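Local coordinates for protein Maltose/maltodextrin transport permease homologue (Bdellovibrio bacteriovorus HD100, PDB 6FFL) that binds maltotriose through this sugar-binding domain, which is fused to a membrane permease subunit, and probably serves in uptake of maltose and maltodextrins, at residues A[250-255]-A[332-337]; A[117-122]-A[235-240]; A[4-9]-A[34-39]; A[77-82]-A[276-281]. All blocks are in the same frame, centred on the assembly; numbering follows the deposited sequence. Where two conformers were deposited one is given.

Overall arrangement
From the N terminus, interaction 3 closes first: it joins parallel strands 4-9 and 34-39 across a short loop that is mostly helix 13-29, in the lobe built on the seven-stranded sheet. Interaction 4 opens next, at 77-82, and closes only at 276-281 in the same lobe, its centre about 15 Å from that of interaction 3. Nested inside this loop, interaction 2 joins 117-122 to 235-240 in the lobe of the four-stranded sheet. Interaction 1 crosses interaction 4, starting at 250-255 and ending at 332-337. It touches interaction 2, because strands 248-251 and 116-121 are neighbours. Interactions 1 and 4 lie on opposite sides of the chain's centre.

Interaction 1 of 4, residues A[250-255]-A[332-337]; sequences IARIPM and ADIMEV
Arg252, just past the end of strand 248-251, reaches across to segment 332-337, on helix 328-335, where Asp333 meets it first. The backbone oxygen of Asp333 receives two hydrogen bonds from one guanidinium group: Arg252 NE to Asp333 O and Arg252 NH2 to Asp333 O, each 3.0 Å. Both donors approach from the same face of the carbonyl, and the oxygen lies near the guanidinium plane, so the pair fixes the rotation of that group. Asp333 has two conformers; in one of them its carboxylate lies nearly parallel to the guanidinium and makes a salt bridge, with Arg252 NH2 2.9 Å from Asp333 OD1. Ile334 supplies the apolar part. Its side chain slides past that of Arg252 in the opposite direction, CG1 4.0 Å from Arg252 CG, while its CD1 comes within 4.0 Å of Ile250 CD1. Glu336 approaches the guanidinium edge. A second salt bridge, whose hydrogen bond is weak, joins Arg252 NH2 to Glu336 OE2 at 3.1 Å, and with that conformer of Asp333 the three charged residues make a network. Val337 CG1 lies over one face of the guanidinium, toward its rim, 3.6 Å from Arg252 CZ. The arginine can reach all of these because its chain is fully extended from CG to NE (chi2 -180°, chi3 174°). Trp262 adds a cation-pi contact to Arg252. Ala251 pairs with Leu118 of strand 116-121, whose Met117 touches both Ile250 and Ile334, so this part of helix 328-335 packs against two neighbouring strands of the four-stranded sheet.

Interaction 2 of 4, residues A[117-122]-A[235-240]; sequences MLLYNK and DWSWGD. With GLC (alpha-D-glucopyranose), chain B; GLC (alpha-D-glucopyranose), chain C.
Strand residues Met117 and Leu119 face segment 235-240, which leads into helix 238-243, without any backbone pairing: Met117 CA is 7.9 Å from Asp235 CA, and Leu119 CA is 9.3 Å from Trp238 CA. The contact is a buried Met-aromatic one, set between the four-stranded sheet and the turn that carries the sugar-binding Trp236. Met117 SD lies in the plane of the Trp238 indole, at the edge of its five-membered ring, and takes a weak hydrogen bond from Trp238 NE1 at 3.4 Å. A bend at chi3 (75°) brings the methyl back between the indole edge and Asp235, with Met117 CE 3.5 Å from Asp235 N. The same indole carries Asp235 CB over one face, so the ring is held both at an edge and on a face. Leu119 adds a looser apolar touch, its CD2 4.2 Å from Trp238 CD1. Ser237 OG comes only loosely near Leu119 CD2, and hydrogen-bonds to Gly234 O. Beyond the indole, helix 328-335 packs on Trp238 through Leu328 and Ser331. Trp236 belongs to the ligand pocket: two glucose units lie over one face of its ring, and Tyr216 OH is hydrogen-bonded to its NE1. The chain C sugar has C4 over the centre of the indole, whereas C1 of the chain B sugar sits toward the rim, 3.5 Å from Trp236 CH2.

Interaction 3 of 4, residues A[4-9]-A[34-39]; sequences RIQIWH and TVQATY
Strands 4-9 and 34-39 are the two parallel strands of a beta-alpha-beta unit, linked through helix 13-29, in the seven-stranded sheet. Arg4 to His9 pair in register with Thr34 to Tyr39 through five backbone hydrogen bonds, the first from Ile5 N to Thr34 O and the last from His9 N to Thr38 O. On the face with Arg4, Gln6 and Trp8, the arginine crosses to its neighbour strand. Its chain runs out extended from CG to NE, and a turn at the CD-NE bond (chi4 78°) swings the guanidinium toward Thr34 and Gln36. NH1 of Arg4 donates to Thr34 OG1 (2.8 Å), and NH2 to Gln36 OE1 (3.0 Å). Both acceptors lie in the guanidinium plane, but the Gln36 amide is turned steeply to it, 77° apart, and the nitrogen meets its oxygen from above the carbonyl plane. Further along, one water donates to both Gln6 OE1 and Gln36 O and accepts from Thr38 OG1. Trp8 CD1 rests 3.6 Å from Thr38 CB. The other face is apolar near its start, where Ile5 CG1 meets Val35 CG2 at 4.1 Å and Leu290 of helix 281-294 touches both. At the far end lie His9, its ND1 bonded to Met11 N, and Tyr39, which touches a bound glucose. Tyr39 CA makes a CH-pi contact over the face of the His9 ring, 4.2 Å from its centroid.

Interaction 4 of 4, residues A[77-82]-A[276-281]; sequences IVRPLD and ANMKSE
One hydrogen bond joins the two loops: Ala276 N donates to Ile77 O at 3.0 Å. It is almost straight at the hydrogen (177°), yet the nitrogen stands well above the carbonyl plane, away from the usual lone-pair direction. Van der Waals contacts fill in around it. Ala276 CB sits 3.7 Å from Ile77 C, against the same peptide that accepts the bond. The side chain of Ile77, for its part, packs on Phe49, Gln50 and Ala53 of helix 42-54. Arg79 lays its aliphatic stem on the other loop, with Arg79 CG 3.7 Å from Ala276 CA, and the stem continues extended to NE. Beyond it Met278, its chain bent at chi2 (-80°), brings CG to 3.5 Å from Arg79 NH2, and the two side chains meet at a slant. These loops belong to the lobe built on the seven-stranded sheet of the two-lobed solute-binding fold: 276-281 carries the chain from strand 266-274 to helix 281-294, while 77-82 joins helices 69-74 and 82-85. Polar bonds to a residue near the loops hold the arginine further. Arg79 NE donates to Asn275 O, and the Arg79 backbone pairs with Leu274, so the arginine is tied to the end of strand 266-274 as well.

Interaction 1 of 4, residues A[250-255]-A[332-337]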
# COMPACT_ATOMS: atom_id res chain seq x y z
N ILE A 250 7.51 -7.20 13.81
CA ILE A 250 6.26 -6.66 13.28
C ILE A 250 5.12 -7.07 14.20
O ILE A 250 5.22 -8.06 14.93
CB ILE A 250 5.97 -7.11 11.83
CG1 ILE A 250 5.76 -8.63 11.73
CG2 ILE A 250 7.08 -6.66 10.87
CD1 ILE A 250 5.25 -9.05 10.33
N ALA A 251 4.05 -6.28 14.19
CA ALA A 251 2.90 -6.52 15.05
C ALA A 251 1.70 -5.79 14.48
O ALA A 251 1.83 -4.91 13.63
CB ALA A 251 3.15 -6.04 16.49
N ARG A 252 0.51 -6.16 14.96
CA ARG A 252 -0.67 -5.37 14.65
C ARG A 252 -0.48 -3.92 15.08
O ARG A 252 0.11 -3.65 16.13
CB ARG A 252 -1.89 -5.95 15.36
CG ARG A 252 -2.31 -7.32 14.88
CD ARG A 252 -3.53 -7.82 15.63
NE ARG A 252 -4.00 -9.07 15.05
CZ ARG A 252 -5.05 -9.76 15.48
NH1 ARG A 252 -5.76 -9.31 16.51
NH2 ARG A 252 -5.40 -10.90 14.88
N ILE A 253 -1.01 -2.99 14.29
CA ILE A 253 -1.18 -1.62 14.80
C ILE A 253 -2.01 -1.77 16.08
O ILE A 253 -3.03 -2.46 16.07
CB ILE A 253 -1.86 -0.69 13.78
CG1 ILE A 253 -0.98 -0.51 12.55
CG2 ILE A 253 -2.17 0.66 14.41
CD1 ILE A 253 -1.73 0.11 11.35
N PRO A 254 -1.57 -1.19 17.20
CA PRO A 254 -2.18 -1.55 18.49
C PRO A 254 -3.66 -1.21 18.58
O PRO A 254 -4.14 -0.22 18.01
CB PRO A 254 -1.36 -0.73 19.50
CG PRO A 254 -0.03 -0.61 18.86
CD PRO A 254 -0.31 -0.45 17.37
N MET A 255 -4.38 -2.05 19.31
CA MET A 255 -5.81 -1.85 19.55
C MET A 255 -6.06 -0.51 20.23
O MET A 255 -5.32 -0.08 21.11
CB MET A 255 -6.33 -3.01 20.41
CG MET A 255 -7.71 -2.84 21.04
SD MET A 255 -8.07 -4.17 22.22
CE MET A 255 -8.23 -5.55 21.10
N ALA A 332 0.18 -12.95 8.74
CA ALA A 332 -1.16 -13.48 8.55
C ALA A 332 -2.08 -13.07 9.70
O ALA A 332 -3.26 -12.76 9.48
CB ALA A 332 -1.11 -15.01 8.40
N ASP A 333 -1.54 -13.02 10.92
CA ASP A 333 -2.33 -12.56 12.06
C ASP A 333 -2.65 -11.08 11.96
O ASP A 333 -3.70 -10.64 12.46
CB ASP A 333 -1.58 -12.86 13.36
CG ASP A 333 -2.26 -12.29 14.57
OD1 ASP A 333 -3.24 -12.90 15.05
OD2 ASP A 333 -1.83 -11.22 15.05
N ILE A 334 -1.79 -10.29 11.30
CA ILE A 334 -2.08 -8.88 11.08
C ILE A 334 -3.18 -8.73 10.04
O ILE A 334 -4.12 -7.95 10.23
CB ILE A 334 -0.79 -8.15 10.65
CG1 ILE A 334 0.20 -8.08 11.81
CG2 ILE A 334 -1.11 -6.74 10.10
CD1 ILE A 334 1.62 -7.79 11.38
N MET A 335 -3.10 -9.49 8.94
CA MET A 335 -4.11 -9.42 7.90
C MET A 335 -5.46 -9.95 8.36
O MET A 335 -6.49 -9.59 7.76
CB MET A 335 -3.62 -10.19 6.67
CG MET A 335 -2.49 -9.49 5.90
SD MET A 335 -2.05 -10.33 4.36
CE MET A 335 -1.14 -11.75 5.00
N GLU A 336 -5.48 -10.77 9.40
CA GLU A 336 -6.71 -11.38 9.89
C GLU A 336 -7.72 -10.33 10.35
O GLU A 336 -8.93 -10.54 10.25
CB GLU A 336 -6.36 -12.35 11.02
CG GLU A 336 -7.48 -12.78 11.93
CD GLU A 336 -6.95 -13.60 13.10
OE1 GLU A 336 -6.15 -14.54 12.85
OE2 GLU A 336 -7.32 -13.31 14.26
N VAL A 337 -7.25 -9.20 10.87
CA VAL A 337 -8.17 -8.14 11.27
C VAL A 337 -8.24 -7.03 10.23
O VAL A 337 -8.76 -5.95 10.52
CB VAL A 337 -7.82 -7.58 12.66
CG1 VAL A 337 -8.00 -8.65 13.73
CG2 VAL A 337 -6.40 -7.03 12.69

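Interaction 2 of 4, residues A[117-122]-A[235-240]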
# COMPACT_ATOMS: atom_id res chain seq x y z
N MET A 117 1.31 -2.13 9.23
CA MET A 117 1.50 -2.82 10.50
C MET A 117 2.42 -1.96 11.35
O MET A 117 2.98 -0.97 10.88
CB MET A 117 2.10 -4.21 10.28
CG MET A 117 3.56 -4.17 9.85
SD MET A 117 4.04 -5.57 8.81
CE MET A 117 3.26 -5.13 7.25
N LEU A 118 2.59 -2.35 12.61
CA LEU A 118 3.60 -1.75 13.46
C LEU A 118 4.92 -2.49 13.24
O LEU A 118 4.94 -3.72 13.20
CB LEU A 118 3.19 -1.80 14.94
CG LEU A 118 4.09 -1.01 15.90
CD1 LEU A 118 3.77 0.47 15.79
CD2 LEU A 118 3.91 -1.50 17.35
N LEU A 119 6.00 -1.74 13.04
CA LEU A 119 7.34 -2.30 13.01
C LEU A 119 8.08 -1.71 14.19
O LEU A 119 7.86 -0.54 14.54
CB LEU A 119 8.09 -1.98 11.70
CG LEU A 119 7.45 -2.51 10.41
CD1 LEU A 119 6.43 -1.51 9.85
CD2 LEU A 119 8.55 -2.79 9.38
N TYR A 120 8.95 -2.50 14.81
CA TYR A 120 9.69 -1.98 15.95
C TYR A 120 11.13 -2.44 15.86
O TYR A 120 11.40 -3.56 15.41
CB TYR A 120 9.06 -2.43 17.29
CG TYR A 120 8.85 -3.92 17.47
CD1 TYR A 120 7.70 -4.54 17.00
CD2 TYR A 120 9.78 -4.69 18.15
CE1 TYR A 120 7.49 -5.91 17.18
CE2 TYR A 120 9.58 -6.05 18.33
CZ TYR A 120 8.44 -6.65 17.85
OH TYR A 120 8.25 -8.00 18.03
N ASN A 121 12.04 -1.56 16.27
CA ASN A 121 13.48 -1.82 16.25
C ASN A 121 13.86 -2.55 17.53
O ASN A 121 13.70 -2.01 18.63
CB ASN A 121 14.23 -0.49 16.09
CG ASN A 121 15.73 -0.67 15.84
OD1 ASN A 121 16.32 -1.71 16.16
ND2 ASN A 121 16.36 0.36 15.27
N LYS A 122 14.34 -3.78 17.39
CA LYS A 122 14.67 -4.60 18.55
C LYS A 122 15.88 -4.09 19.31
O LYS A 122 16.16 -4.59 20.41
CB LYS A 122 14.87 -6.04 18.10
CG LYS A 122 13.56 -6.69 17.67
CD LYS A 122 13.82 -8.04 17.02
CE LYS A 122 12.52 -8.76 16.70
NZ LYS A 122 12.77 -10.14 16.19
N ASP A 235 4.08 -4.00 4.05
CA ASP A 235 4.96 -5.14 3.80
C ASP A 235 5.93 -4.88 2.64
O ASP A 235 6.95 -5.57 2.54
CB ASP A 235 4.14 -6.43 3.58
CG ASP A 235 3.32 -6.42 2.27
OD1 ASP A 235 3.00 -5.34 1.73
OD2 ASP A 235 2.98 -7.54 1.80
N TRP A 236 5.66 -3.87 1.80
CA TRP A 236 6.62 -3.50 0.75
C TRP A 236 7.95 -3.03 1.31
O TRP A 236 8.94 -2.98 0.57
CB TRP A 236 6.05 -2.38 -0.14
CG TRP A 236 5.69 -1.15 0.68
CD1 TRP A 236 6.55 -0.17 1.11
CD2 TRP A 236 4.39 -0.80 1.19
NE1 TRP A 236 5.86 0.76 1.85
CE2 TRP A 236 4.54 0.40 1.91
CE3 TRP A 236 3.12 -1.38 1.09
CZ2 TRP A 236 3.46 1.04 2.53
CZ3 TRP A 236 2.04 -0.76 1.72
CH2 TRP A 236 2.22 0.44 2.44
N SER A 237 8.00 -2.66 2.60
CA SER A 237 9.19 -2.07 3.18
C SER A 237 10.11 -3.09 3.84
O SER A 237 11.24 -2.74 4.19
CB SER A 237 8.81 -0.98 4.19
OG SER A 237 8.20 -1.55 5.36
N TRP A 238 9.66 -4.34 4.01
CA TRP A 238 10.46 -5.32 4.75
C TRP A 238 11.83 -5.51 4.12
O TRP A 238 12.85 -5.55 4.83
CB TRP A 238 9.73 -6.66 4.77
CG TRP A 238 8.45 -6.69 5.56
CD1 TRP A 238 8.04 -5.79 6.52
CD2 TRP A 238 7.44 -7.68 5.47
NE1 TRP A 238 6.81 -6.18 7.02
CE2 TRP A 238 6.43 -7.35 6.40
CE3 TRP A 238 7.28 -8.84 4.69
CZ2 TRP A 238 5.27 -8.11 6.56
CZ3 TRP A 238 6.13 -9.60 4.86
CH2 TRP A 238 5.14 -9.23 5.78
N GLY A 239 11.87 -5.66 2.80
CA GLY A 239 13.14 -5.96 2.14
C GLY A 239 14.17 -4.88 2.36
O GLY A 239 15.34 -5.16 2.61
N ASP A 240 13.74 -3.62 2.31
CA ASP A 240 14.69 -2.53 2.45
C ASP A 240 15.17 -2.37 3.89
O ASP A 240 16.32 -1.99 4.10
CB ASP A 240 14.07 -1.25 1.91
CG ASP A 240 14.16 -1.19 0.38
OD1 ASP A 240 15.29 -1.21 -0.14
OD2 ASP A 240 13.12 -1.19 -0.29
C1 GLC B . 1.84 2.13 -0.62
C2 GLC B . 0.68 1.24 -1.07
C3 GLC B . -0.37 2.00 -1.86
C4 GLC B . -0.79 3.21 -1.04
C5 GLC B . 0.44 4.06 -0.73
C6 GLC B . 0.07 5.30 0.08
O2 GLC B . 1.24 0.17 -1.86
O3 GLC B . -1.50 1.13 -2.06
O4 GLC B . -1.70 4.00 -1.79
O5 GLC B . 1.34 3.28 0.05
O6 GLC B . 1.15 6.26 0.05
C1 GLC C . 6.78 2.30 -2.34
C2 GLC C . 5.97 1.02 -2.56
C3 GLC C . 4.48 1.31 -2.65
C4 GLC C . 4.01 2.17 -1.48
C5 GLC C . 4.90 3.42 -1.34
C6 GLC C . 4.53 4.22 -0.09
O1 GLC C . 6.72 3.11 -3.51
O2 GLC C . 6.36 0.39 -3.79
O3 GLC C . 3.77 0.06 -2.72
O4 GLC C . 2.64 2.53 -1.72
O5 GLC C . 6.27 3.05 -1.21
O6 GLC C . 5.26 5.46 -0.07

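Interaction 3 of 4, residues A[4-9]-A[34-39]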
# COMPACT_ATOMS: atom_id res chain seq x y z
N ARG A 4 10.19 -3.59 -28.59
CA ARG A 4 10.51 -3.05 -27.28
C ARG A 4 9.22 -2.62 -26.60
O ARG A 4 8.48 -1.80 -27.14
CB ARG A 4 11.48 -1.87 -27.38
CG ARG A 4 11.92 -1.33 -26.04
CD ARG A 4 13.18 -0.47 -26.18
NE ARG A 4 13.67 0.01 -24.89
CZ ARG A 4 14.36 -0.72 -24.02
NH1 ARG A 4 14.64 -1.99 -24.30
NH2 ARG A 4 14.77 -0.18 -22.88
N ILE A 5 8.96 -3.17 -25.42
CA ILE A 5 7.74 -2.87 -24.67
C ILE A 5 8.13 -2.18 -23.36
O ILE A 5 9.29 -2.19 -22.94
CB ILE A 5 6.88 -4.12 -24.41
CG1 ILE A 5 7.71 -5.20 -23.72
CG2 ILE A 5 6.28 -4.65 -25.72
CD1 ILE A 5 6.90 -6.40 -23.28
N GLN A 6 7.13 -1.60 -22.71
CA GLN A 6 7.32 -0.75 -21.55
C GLN A 6 6.49 -1.24 -20.37
O GLN A 6 5.35 -1.67 -20.54
CB GLN A 6 6.89 0.69 -21.83
CG GLN A 6 7.73 1.50 -22.81
CD GLN A 6 7.45 2.99 -22.66
OE1 GLN A 6 8.14 3.69 -21.91
NE2 GLN A 6 6.42 3.48 -23.33
N ILE A 7 7.05 -1.13 -19.16
CA ILE A 7 6.28 -1.32 -17.94
C ILE A 7 6.50 -0.10 -17.05
O ILE A 7 7.64 0.24 -16.73
CB ILE A 7 6.66 -2.62 -17.20
CG1 ILE A 7 5.97 -2.66 -15.83
CG2 ILE A 7 8.17 -2.75 -17.07
CD1 ILE A 7 6.48 -3.78 -14.93
N TRP A 8 5.41 0.56 -16.68
CA TRP A 8 5.45 1.62 -15.67
C TRP A 8 4.97 1.03 -14.36
O TRP A 8 3.91 0.40 -14.32
CB TRP A 8 4.58 2.82 -16.05
CG TRP A 8 5.04 3.60 -17.22
CD1 TRP A 8 6.12 3.33 -18.04
CD2 TRP A 8 4.40 4.76 -17.77
NE1 TRP A 8 6.18 4.27 -19.06
CE2 TRP A 8 5.14 5.15 -18.90
CE3 TRP A 8 3.28 5.51 -17.40
CZ2 TRP A 8 4.80 6.27 -19.67
CZ3 TRP A 8 2.94 6.62 -18.16
CH2 TRP A 8 3.70 6.98 -19.29
N HIS A 9 5.72 1.26 -13.28
CA HIS A 9 5.40 0.65 -12.00
C HIS A 9 5.73 1.62 -10.87
O HIS A 9 6.40 2.64 -11.08
CB HIS A 9 6.18 -0.64 -11.80
CG HIS A 9 7.66 -0.42 -11.76
ND1 HIS A 9 8.31 -0.03 -10.62
CD2 HIS A 9 8.59 -0.46 -12.74
CE1 HIS A 9 9.60 0.13 -10.88
NE2 HIS A 9 9.80 -0.13 -12.16
N THR A 34 12.70 -6.71 -25.80
CA THR A 34 13.35 -5.99 -24.72
C THR A 34 12.31 -5.15 -23.99
O THR A 34 11.24 -4.85 -24.52
CB THR A 34 14.49 -5.10 -25.23
OG1 THR A 34 13.96 -4.05 -26.05
CG2 THR A 34 15.49 -5.93 -26.03
N VAL A 35 12.64 -4.77 -22.75
CA VAL A 35 11.68 -4.13 -21.86
C VAL A 35 12.29 -2.88 -21.27
O VAL A 35 13.40 -2.92 -20.73
CB VAL A 35 11.24 -5.08 -20.73
CG1 VAL A 35 10.17 -4.41 -19.86
CG2 VAL A 35 10.75 -6.41 -21.31
N GLN A 36 11.57 -1.77 -21.35
CA GLN A 36 11.93 -0.53 -20.67
C GLN A 36 11.04 -0.35 -19.44
O GLN A 36 9.81 -0.24 -19.58
CB GLN A 36 11.80 0.66 -21.60
CG GLN A 36 11.91 2.01 -20.90
CD GLN A 36 13.32 2.33 -20.45
OE1 GLN A 36 14.25 2.33 -21.26
NE2 GLN A 36 13.49 2.61 -19.16
N ALA A 37 11.64 -0.31 -18.26
CA ALA A 37 10.89 -0.12 -17.03
C ALA A 37 11.05 1.31 -16.54
O ALA A 37 12.13 1.89 -16.62
CB ALA A 37 11.36 -1.09 -15.94
N THR A 38 9.96 1.88 -16.03
CA THR A 38 9.96 3.24 -15.53
C THR A 38 9.26 3.26 -14.18
O THR A 38 8.13 2.78 -14.07
CB THR A 38 9.24 4.20 -16.49
OG1 THR A 38 9.96 4.27 -17.72
CG2 THR A 38 9.14 5.60 -15.88
N TYR A 39 9.94 3.82 -13.17
CA TYR A 39 9.37 3.99 -11.84
C TYR A 39 8.63 5.32 -11.75
O TYR A 39 9.19 6.37 -12.11
CB TYR A 39 10.46 3.96 -10.77
CG TYR A 39 9.92 4.38 -9.41
CD1 TYR A 39 9.24 3.47 -8.60
CD2 TYR A 39 10.07 5.69 -8.95
CE1 TYR A 39 8.72 3.85 -7.38
CE2 TYR A 39 9.55 6.07 -7.71
CZ TYR A 39 8.89 5.14 -6.94
OH TYR A 39 8.38 5.51 -5.72
O HOH W 1 16.51 -3.45 -22.15
O HOH W 2 12.84 2.55 -24.39
O HOH W 3 16.35 -1.29 -20.87
O HOH W 4 8.98 2.49 -19.42

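Interaction 4 of 4, residues A[77-82]-A[276-281]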
# COMPACT_ATOMS: atom_id res chain seq x y z
N ILE A 77 -9.16 2.28 -20.33
CA ILE A 77 -7.76 2.34 -20.72
C ILE A 77 -6.99 1.07 -20.38
O ILE A 77 -5.78 1.00 -20.66
CB ILE A 77 -7.06 3.58 -20.14
CG1 ILE A 77 -7.10 3.56 -18.61
CG2 ILE A 77 -7.70 4.85 -20.73
CD1 ILE A 77 -6.38 4.76 -17.95
N VAL A 78 -7.63 0.05 -19.79
CA VAL A 78 -6.98 -1.24 -19.59
C VAL A 78 -7.90 -2.35 -20.07
O VAL A 78 -9.13 -2.20 -20.09
CB VAL A 78 -6.58 -1.49 -18.12
CG1 VAL A 78 -5.43 -0.55 -17.73
CG2 VAL A 78 -7.80 -1.34 -17.20
N ARG A 79 -7.30 -3.48 -20.46
CA ARG A 79 -8.02 -4.59 -21.09
C ARG A 79 -8.53 -5.58 -20.05
O ARG A 79 -7.80 -5.90 -19.10
CB ARG A 79 -7.12 -5.33 -22.07
CG ARG A 79 -6.50 -4.46 -23.14
CD ARG A 79 -5.49 -5.25 -23.96
NE ARG A 79 -5.15 -4.52 -25.19
CZ ARG A 79 -5.58 -4.84 -26.40
NH1 ARG A 79 -6.34 -5.91 -26.57
NH2 ARG A 79 -5.22 -4.10 -27.43
N PRO A 80 -9.74 -6.11 -20.19
CA PRO A 80 -10.14 -7.26 -19.36
C PRO A 80 -9.19 -8.41 -19.64
O PRO A 80 -8.84 -8.67 -20.79
CB PRO A 80 -11.56 -7.58 -19.83
CG PRO A 80 -12.01 -6.39 -20.62
CD PRO A 80 -10.77 -5.76 -21.18
N LEU A 81 -8.77 -9.10 -18.58
CA LEU A 81 -7.78 -10.17 -18.71
C LEU A 81 -8.40 -11.55 -18.83
O LEU A 81 -7.68 -12.51 -19.13
CB LEU A 81 -6.83 -10.16 -17.50
CG LEU A 81 -6.01 -8.87 -17.41
CD1 LEU A 81 -5.15 -8.88 -16.16
CD2 LEU A 81 -5.18 -8.67 -18.67
N ASP A 82 -9.71 -11.67 -18.61
CA ASP A 82 -10.36 -12.97 -18.58
C ASP A 82 -10.15 -13.74 -19.88
O ASP A 82 -9.80 -14.93 -19.86
CB ASP A 82 -11.85 -12.77 -18.30
CG ASP A 82 -12.08 -12.04 -16.99
OD1 ASP A 82 -12.05 -10.78 -16.99
OD2 ASP A 82 -12.24 -12.73 -15.96
N ALA A 276 -5.16 -0.82 -23.00
CA ALA A 276 -6.06 -0.96 -24.13
C ALA A 276 -5.38 -0.54 -25.43
O ALA A 276 -5.71 -1.06 -26.51
CB ALA A 276 -7.32 -0.14 -23.87
N ASN A 277 -4.44 0.42 -25.36
CA ASN A 277 -3.67 0.87 -26.52
C ASN A 277 -2.46 -0.03 -26.72
O ASN A 277 -1.60 -0.11 -25.83
CB ASN A 277 -3.15 2.30 -26.31
CG ASN A 277 -4.25 3.31 -26.12
OD1 ASN A 277 -5.26 3.28 -26.82
ND2 ASN A 277 -4.05 4.24 -25.18
N MET A 278 -2.36 -0.68 -27.88
CA MET A 278 -1.18 -1.45 -28.25
C MET A 278 -0.75 -1.03 -29.64
O MET A 278 -1.57 -0.98 -30.56
CB MET A 278 -1.46 -2.96 -28.22
CG MET A 278 -1.80 -3.52 -26.85
SD MET A 278 -0.32 -3.79 -25.84
CE MET A 278 -1.07 -4.07 -24.25
N LYS A 279 0.55 -0.74 -29.80
CA LYS A 279 1.05 -0.23 -31.07
C LYS A 279 0.88 -1.23 -32.21
O LYS A 279 0.71 -0.83 -33.36
CB LYS A 279 2.52 0.16 -30.95
CG LYS A 279 2.81 1.33 -30.04
CD LYS A 279 4.32 1.57 -29.98
CE LYS A 279 4.72 2.32 -28.72
NZ LYS A 279 6.07 2.91 -28.87
N SER A 280 0.95 -2.52 -31.91
CA SER A 280 0.90 -3.53 -32.96
C SER A 280 0.62 -4.88 -32.32
O SER A 280 0.68 -5.04 -31.10
CB SER A 280 2.19 -3.58 -33.77
OG SER A 280 3.18 -4.32 -33.07
N GLU A 281 0.35 -5.87 -33.17
CA GLU A 281 0.12 -7.22 -32.68
C GLU A 281 1.36 -7.77 -31.98
O GLU A 281 1.25 -8.47 -30.97
CB GLU A 281 -0.31 -8.13 -33.83
CG GLU A 281 -0.70 -9.56 -33.41
CD GLU A 281 -1.91 -9.62 -32.49
OE1 GLU A 281 -2.70 -8.65 -32.44
OE2 GLU A 281 -2.07 -10.65 -31.80